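PDB 4FD7: putative arylalkylamine N-Acetyltransferase 7 from Aedes aegypti, which probably transfers an acetyl group from acetyl-CoA to the amine of a small acceptor, as other GNAT-family acetyltransferases do. Local coordinates for residues W3-K8 against S13-F18; R170-L175 against T186-P191. All coordinates share one frame; numbering follows the deposited sequence.

Interaction 1 of 2, residues W3-K8 against S13-F18; sequences WTRSVK and SVWHRF
Arg5 reaches the start of strand 14-21 with the end of its guanidinium, and the small interface, 79 Å² in all, rests on van der Waals contact. NH1 of Arg5 comes 3.9 Å from CZ2 of Trp15, at the edge of the indole, and the planes of the two groups stand 58° apart, so this is not a stack. CG of Arg5 lies anti to the backbone N (chi1 169°), and the chain stays extended as far as NE. Within the second segment, Ser13 CB lies 3.5 Å above one face of the Trp15 ring, toward its rim.

The polar grip comes from outside the two segments. Asp35 forms a salt bridge with Arg5 NH1 through OD2, which also accepts from Ser13 N, while its OD1 takes Trp15 NE1; one carboxylate thus sets all three residues. Arg5 NH2 bonds to Arg85 O, and Ser13 OG to Pro10 O.

Two local motifs frame the contact: Ser6 OG accepts from Lys8 N at 3.1 Å, an ST turn in the N-terminal segment, and Trp15 and His16 both face Val33, a classic beta bulge in the outermost strand 14-21 of the antiparallel sheet.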
loop_
_atom_site.group_PDB
_atom_site.type_symbol
_atom_site.label_atom_id
_atom_site.label_comp_id
_atom_site.label_asym_id
_atom_site.label_seq_id
_atom_site.Cartn_x
_atom_site.Cartn_y
_atom_site.Cartn_z
ATOM N N TRP A 3 -5.087 -0.093 18.298
ATOM C CA TRP A 3 -5.762 -1.217 17.665
ATOM C C TRP A 3 -4.766 -2.362 17.515
ATOM O O TRP A 3 -3.598 -2.160 17.159
ATOM C CB TRP A 3 -6.356 -0.791 16.307
ATOM C CG TRP A 3 -7.253 -1.804 15.635
ATOM C CD1 TRP A 3 -8.619 -1.800 15.606
ATOM C CD2 TRP A 3 -6.843 -2.939 14.879
ATOM N NE1 TRP A 3 -9.079 -2.868 14.891
ATOM C CE2 TRP A 3 -8.002 -3.599 14.433
ATOM C CE3 TRP A 3 -5.608 -3.487 14.531
ATOM C CZ2 TRP A 3 -7.966 -4.759 13.666
ATOM C CZ3 TRP A 3 -5.569 -4.649 13.766
ATOM C CH2 TRP A 3 -6.737 -5.264 13.344
ATOM N N THR A 4 -5.226 -3.566 17.824
ATOM C CA THR A 4 -4.395 -4.760 17.707
ATOM C C THR A 4 -5.207 -5.872 17.039
ATOM O O THR A 4 -6.421 -5.967 17.234
ATOM C CB THR A 4 -3.913 -5.238 19.094
ATOM O OG1 THR A 4 -5.049 -5.481 19.930
ATOM C CG2 THR A 4 -3.036 -4.191 19.761
ATOM N N ARG A 5 -4.545 -6.705 16.240
ATOM C CA ARG A 5 -5.196 -7.849 15.628
ATOM C C ARG A 5 -5.325 -8.964 16.652
ATOM O O ARG A 5 -4.342 -9.304 17.311
ATOM C CB ARG A 5 -4.367 -8.356 14.446
ATOM C CG ARG A 5 -4.820 -9.722 13.899
ATOM C CD ARG A 5 -4.035 -10.075 12.636
ATOM N NE ARG A 5 -4.294 -11.448 12.206
ATOM C CZ ARG A 5 -4.086 -11.901 10.973
ATOM N NH1 ARG A 5 -4.353 -13.169 10.676
ATOM N NH2 ARG A 5 -3.602 -11.089 10.046
ATOM N N SER A 6 -6.524 -9.535 16.790
ATOM C CA SER A 6 -6.733 -10.598 17.777
ATOM C C SER A 6 -5.952 -11.857 17.435
ATOM O O SER A 6 -5.934 -12.278 16.275
ATOM C CB SER A 6 -8.211 -10.960 17.870
ATOM O OG SER A 6 -8.341 -12.200 18.535
ATOM N N VAL A 7 -5.353 -12.480 18.451
ATOM C CA VAL A 7 -4.530 -13.675 18.251
ATOM C C VAL A 7 -5.375 -14.889 17.875
ATOM O O VAL A 7 -4.846 -15.915 17.432
ATOM C CB VAL A 7 -3.658 -13.996 19.491
ATOM C CG1 VAL A 7 -2.734 -12.810 19.823
ATOM C CG2 VAL A 7 -4.536 -14.348 20.693
ATOM N N LYS A 8 -6.689 -14.757 18.016
ATOM C CA LYS A 8 -7.597 -15.863 17.717
ATOM C C LYS A 8 -7.899 -16.002 16.224
ATOM O O LYS A 8 -8.366 -17.052 15.776
ATOM C CB LYS A 8 -8.893 -15.712 18.500
ATOM C CG LYS A 8 -8.681 -15.231 19.920
ATOM C CD LYS A 8 -9.461 -16.092 20.903
ATOM C CE LYS A 8 -9.668 -15.371 22.217
ATOM N NZ LYS A 8 -11.054 -15.605 22.736
ATOM N N SER A 13 -3.155 -16.686 7.637
ATOM C CA SER A 13 -4.354 -17.100 6.933
ATOM C C SER A 13 -4.238 -16.807 5.452
ATOM O O SER A 13 -3.609 -15.822 5.049
ATOM C CB SER A 13 -5.571 -16.365 7.477
ATOM O OG SER A 13 -5.811 -16.754 8.818
ATOM N N VAL A 14 -4.862 -17.650 4.641
ATOM C CA VAL A 14 -5.015 -17.339 3.229
ATOM C C VAL A 14 -6.330 -16.611 3.022
ATOM O O VAL A 14 -7.399 -17.109 3.382
ATOM C CB VAL A 14 -4.969 -18.603 2.354
ATOM C CG1 VAL A 14 -5.141 -18.225 0.870
ATOM C CG2 VAL A 14 -3.647 -19.324 2.574
ATOM N N TRP A 15 -6.264 -15.424 2.442
ATOM C CA TRP A 15 -7.457 -14.594 2.330
ATOM C C TRP A 15 -8.162 -14.671 0.991
ATOM O O TRP A 15 -9.377 -14.488 0.924
ATOM C CB TRP A 15 -7.136 -13.132 2.660
ATOM C CG TRP A 15 -6.623 -12.966 4.071
ATOM C CD1 TRP A 15 -5.372 -12.580 4.450
ATOM C CD2 TRP A 15 -7.351 -13.203 5.282
ATOM N NE1 TRP A 15 -5.275 -12.553 5.816
ATOM C CE2 TRP A 15 -6.475 -12.933 6.354
ATOM C CE3 TRP A 15 -8.656 -13.614 5.565
ATOM C CZ2 TRP A 15 -6.862 -13.070 7.692
ATOM C CZ3 TRP A 15 -9.039 -13.754 6.897
ATOM C CH2 TRP A 15 -8.145 -13.475 7.940
ATOM N N HIS A 16 -7.401 -14.895 -0.074
ATOM C CA HIS A 16 -7.950 -14.808 -1.423
ATOM C C HIS A 16 -7.168 -15.700 -2.388
ATOM O O HIS A 16 -5.957 -15.865 -2.253
ATOM C CB HIS A 16 -7.895 -13.349 -1.878
ATOM C CG HIS A 16 -8.470 -13.097 -3.236
ATOM N ND1 HIS A 16 -9.738 -13.497 -3.602
ATOM C CD2 HIS A 16 -7.955 -12.455 -4.310
ATOM C CE1 HIS A 16 -9.976 -13.118 -4.847
ATOM N NE2 HIS A 16 -8.908 -12.488 -5.301
ATOM N N ARG A 17 -7.869 -16.298 -3.346
ATOM C CA ARG A 17 -7.213 -17.086 -4.396
ATOM C C ARG A 17 -7.779 -16.681 -5.746
ATOM O O ARG A 17 -8.953 -16.329 -5.853
ATOM C CB ARG A 17 -7.412 -18.593 -4.178
ATOM C CG ARG A 17 -6.816 -19.133 -2.885
ATOM C CD ARG A 17 -6.957 -20.646 -2.824
ATOM N NE ARG A 17 -6.668 -21.217 -1.506
ATOM C CZ ARG A 17 -5.460 -21.591 -1.102
ATOM N NH1 ARG A 17 -4.409 -21.443 -1.899
ATOM N NH2 ARG A 17 -5.294 -22.107 0.106
ATOM N N PHE A 18 -6.951 -16.733 -6.783
ATOM C CA PHE A 18 -7.398 -16.310 -8.094
ATOM C C PHE A 18 -6.520 -16.926 -9.170
ATOM O O PHE A 18 -5.390 -17.353 -8.897
ATOM C CB PHE A 18 -7.357 -14.779 -8.193
ATOM C CG PHE A 18 -5.972 -14.203 -8.080
ATOM C CD1 PHE A 18 -5.200 -13.993 -9.213
ATOM C CD2 PHE A 18 -5.437 -13.888 -6.845
ATOM C CE1 PHE A 18 -3.918 -13.473 -9.113
ATOM C CE2 PHE A 18 -4.147 -13.363 -6.737
ATOM C CZ PHE A 18 -3.399 -13.143 -7.865
#

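Interaction 2 of 2, residues R170-L175 against T186-P191; sequences RARIPL and TCFTGP
Arg172 of helix 172-179 crosses to Thr186 of strand 183-188 within the beta-alpha-beta part of the GNAT fold, where strand 146-155 leads through the helices 164-170 and 172-179 into strand 183-188. The backbones stay well apart: the closest CA atoms, those of Arg172 and Thr186, are 11.5 Å from each other, and one long side chain bridges the gap.

The tight part is a single polar point. NH1 of Arg172 donates to OG1 of Thr186 over 3.0 Å with an N-H...O angle of 151°, and the oxygen lies 19° out of the guanidinium plane. The two side chains meet at about a right angle. Thr186 places OG1 opposite its carbonyl carbon (chi1 -77°), while the Arg172 chain runs extended from CG to NE and brings the NH1 edge of its head group to the hydroxyl. Two further bonds hold that head: NH1 to Ser184 OG and NH2 to Asn102 OD1. Three neutral oxygens thus grip the buried guanidinium, and the Arg172 side chain also packs on Leu148 and Ala150 of strand 146-155.

Away from this point the contact is loose. Phe188 approaches only through CZ, 4.5 Å from Arg172 NH1 and oblique to the guanidinium, a marginal touch. Arg172, Thr186 and Phe188 are all buried, so solvent is met only toward the ends of the segments, as at exposed Pro191, which follows Gly190, the N-cap of helix 191-200. Phe188 finds its closer neighbours elsewhere, edge-to-face with Phe202 and, on its own strand, under Thr186, whose methyl CG2 sits 3.7 Å above the plane of the Phe188 ring, over its centre.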
loop_
_atom_site.group_PDB
_atom_site.type_symbol
_atom_site.label_atom_id
_atom_site.label_comp_id
_atom_site.label_asym_id
_atom_site.label_seq_id
_atom_site.Cartn_x
_atom_site.Cartn_y
_atom_site.Cartn_z
ATOM N N ARG A 170 -7.991 -6.757 -3.357
ATOM C CA ARG A 170 -9.288 -7.363 -3.132
ATOM C C ARG A 170 -9.242 -8.184 -1.857
ATOM O O ARG A 170 -10.243 -8.291 -1.134
ATOM C CB ARG A 170 -9.748 -8.221 -4.334
ATOM C CG ARG A 170 -11.254 -8.468 -4.305
ATOM C CD ARG A 170 -11.669 -9.556 -5.300
ATOM N NE ARG A 170 -11.177 -9.246 -6.638
ATOM C CZ ARG A 170 -11.797 -8.432 -7.491
ATOM N NH1 ARG A 170 -12.937 -7.845 -7.142
ATOM N NH2 ARG A 170 -11.279 -8.206 -8.690
ATOM N N ALA A 171 -8.071 -8.743 -1.565
ATOM C CA ALA A 171 -7.874 -9.484 -0.304
ATOM C C ALA A 171 -8.126 -8.693 0.994
ATOM O O ALA A 171 -8.199 -9.282 2.075
ATOM C CB ALA A 171 -6.490 -10.119 -0.267
ATOM N N ARG A 172 -8.248 -7.377 0.900
ATOM C CA ARG A 172 -8.489 -6.559 2.085
ATOM C C ARG A 172 -9.886 -6.816 2.632
ATOM O O ARG A 172 -10.157 -6.647 3.833
ATOM C CB ARG A 172 -8.314 -5.079 1.746
ATOM C CG ARG A 172 -6.853 -4.657 1.637
ATOM C CD ARG A 172 -6.754 -3.158 1.402
ATOM N NE ARG A 172 -5.418 -2.782 0.938
ATOM C CZ ARG A 172 -5.020 -1.526 0.768
ATOM N NH1 ARG A 172 -5.845 -0.516 1.041
ATOM N NH2 ARG A 172 -3.793 -1.283 0.338
ATOM N N ILE A 173 -10.769 -7.246 1.738
ATOM C CA ILE A 173 -12.163 -7.459 2.090
ATOM C C ILE A 173 -12.318 -8.578 3.134
ATOM O O ILE A 173 -12.870 -8.331 4.215
ATOM C CB ILE A 173 -13.055 -7.674 0.834
ATOM C CG1 ILE A 173 -13.102 -6.398 -0.011
ATOM C CG2 ILE A 173 -14.437 -8.075 1.242
ATOM C CD1 ILE A 173 -13.772 -6.581 -1.352
ATOM N N PRO A 174 -11.837 -9.806 2.837
ATOM C CA PRO A 174 -11.965 -10.794 3.918
ATOM C C PRO A 174 -11.074 -10.490 5.129
ATOM O O PRO A 174 -11.483 -10.792 6.248
ATOM C CB PRO A 174 -11.556 -12.122 3.250
ATOM C CG PRO A 174 -10.787 -11.729 2.036
ATOM C CD PRO A 174 -11.309 -10.402 1.592
ATOM N N LEU A 175 -9.900 -9.899 4.924
ATOM C CA LEU A 175 -9.024 -9.562 6.053
ATOM C C LEU A 175 -9.724 -8.609 7.023
ATOM O O LEU A 175 -9.685 -8.822 8.237
ATOM C CB LEU A 175 -7.703 -8.941 5.573
ATOM C CG LEU A 175 -6.757 -8.378 6.646
ATOM C CD1 LEU A 175 -6.301 -9.454 7.646
ATOM C CD2 LEU A 175 -5.551 -7.694 6.015
ATOM N N THR A 186 -6.766 4.453 1.424
ATOM C CA THR A 186 -5.355 4.483 1.076
ATOM C C THR A 186 -5.117 5.613 0.096
ATOM O O THR A 186 -6.037 6.017 -0.625
ATOM C CB THR A 186 -4.914 3.091 0.523
ATOM O OG1 THR A 186 -4.767 2.181 1.622
ATOM C CG2 THR A 186 -3.594 3.150 -0.246
ATOM N N CYS A 187 -3.915 6.177 0.117
ATOM C CA CYS A 187 -3.517 7.119 -0.919
ATOM C C CYS A 187 -2.906 6.331 -2.065
ATOM O O CYS A 187 -1.843 5.739 -1.910
ATOM C CB CYS A 187 -2.492 8.130 -0.389
ATOM S SG CYS A 187 -1.942 9.264 -1.684
ATOM N N PHE A 188 -3.612 6.285 -3.192
ATOM C CA PHE A 188 -3.115 5.664 -4.409
ATOM C C PHE A 188 -2.479 6.741 -5.279
ATOM O O PHE A 188 -3.109 7.744 -5.639
ATOM C CB PHE A 188 -4.235 4.928 -5.128
ATOM C CG PHE A 188 -4.846 3.825 -4.311
ATOM C CD1 PHE A 188 -5.996 4.042 -3.547
ATOM C CD2 PHE A 188 -4.269 2.570 -4.296
ATOM C CE1 PHE A 188 -6.548 3.013 -2.797
ATOM C CE2 PHE A 188 -4.821 1.535 -3.541
ATOM C CZ PHE A 188 -5.959 1.760 -2.798
ATOM N N THR A 189 -1.208 6.523 -5.601
ATOM C CA THR A 189 -0.358 7.607 -6.053
ATOM C C THR A 189 -0.181 7.657 -7.559
ATOM O O THR A 189 0.196 8.691 -8.110
ATOM C CB THR A 189 1.010 7.492 -5.410
ATOM O OG1 THR A 189 1.587 6.230 -5.775
ATOM C CG2 THR A 189 0.887 7.583 -3.891
ATOM N N GLY A 190 -0.441 6.541 -8.228
ATOM C CA GLY A 190 -0.272 6.457 -9.669
ATOM C C GLY A 190 -1.483 5.902 -10.393
ATOM O O GLY A 190 -2.420 5.424 -9.761
ATOM N N PRO A 191 -1.456 5.941 -11.728
ATOM C CA PRO A 191 -2.631 5.664 -12.564
ATOM C C PRO A 191 -3.107 4.210 -12.491
ATOM O O PRO A 191 -4.304 3.955 -12.331
ATOM C CB PRO A 191 -2.128 5.994 -13.971
ATOM C CG PRO A 191 -0.680 5.734 -13.919
ATOM C CD PRO A 191 -0.246 6.165 -12.539
#

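How the interactions relate
From the N terminus, interaction 1 closes first, bringing residues 3-8 back to the start of strand 14-21 across four intervening loop residues. Interaction 2 opens much later and spans ten residues, the rest of helix 172-179, a short loop and the first part of strand 183-188. The two therefore stand in series, neither nested nor crossed, with centres about 15 Å apart. In space they meet at segment 170-175: Trp15 O is 3.3 Å from Pro174 CG, and His16 CB lies 3.9 Å from Ala171 CB, just before helix 172-179. Segment 170-175 thereby joins the edge strand 14-21 of the five-stranded sheet to strand 183-188 at the edge of the three-stranded one.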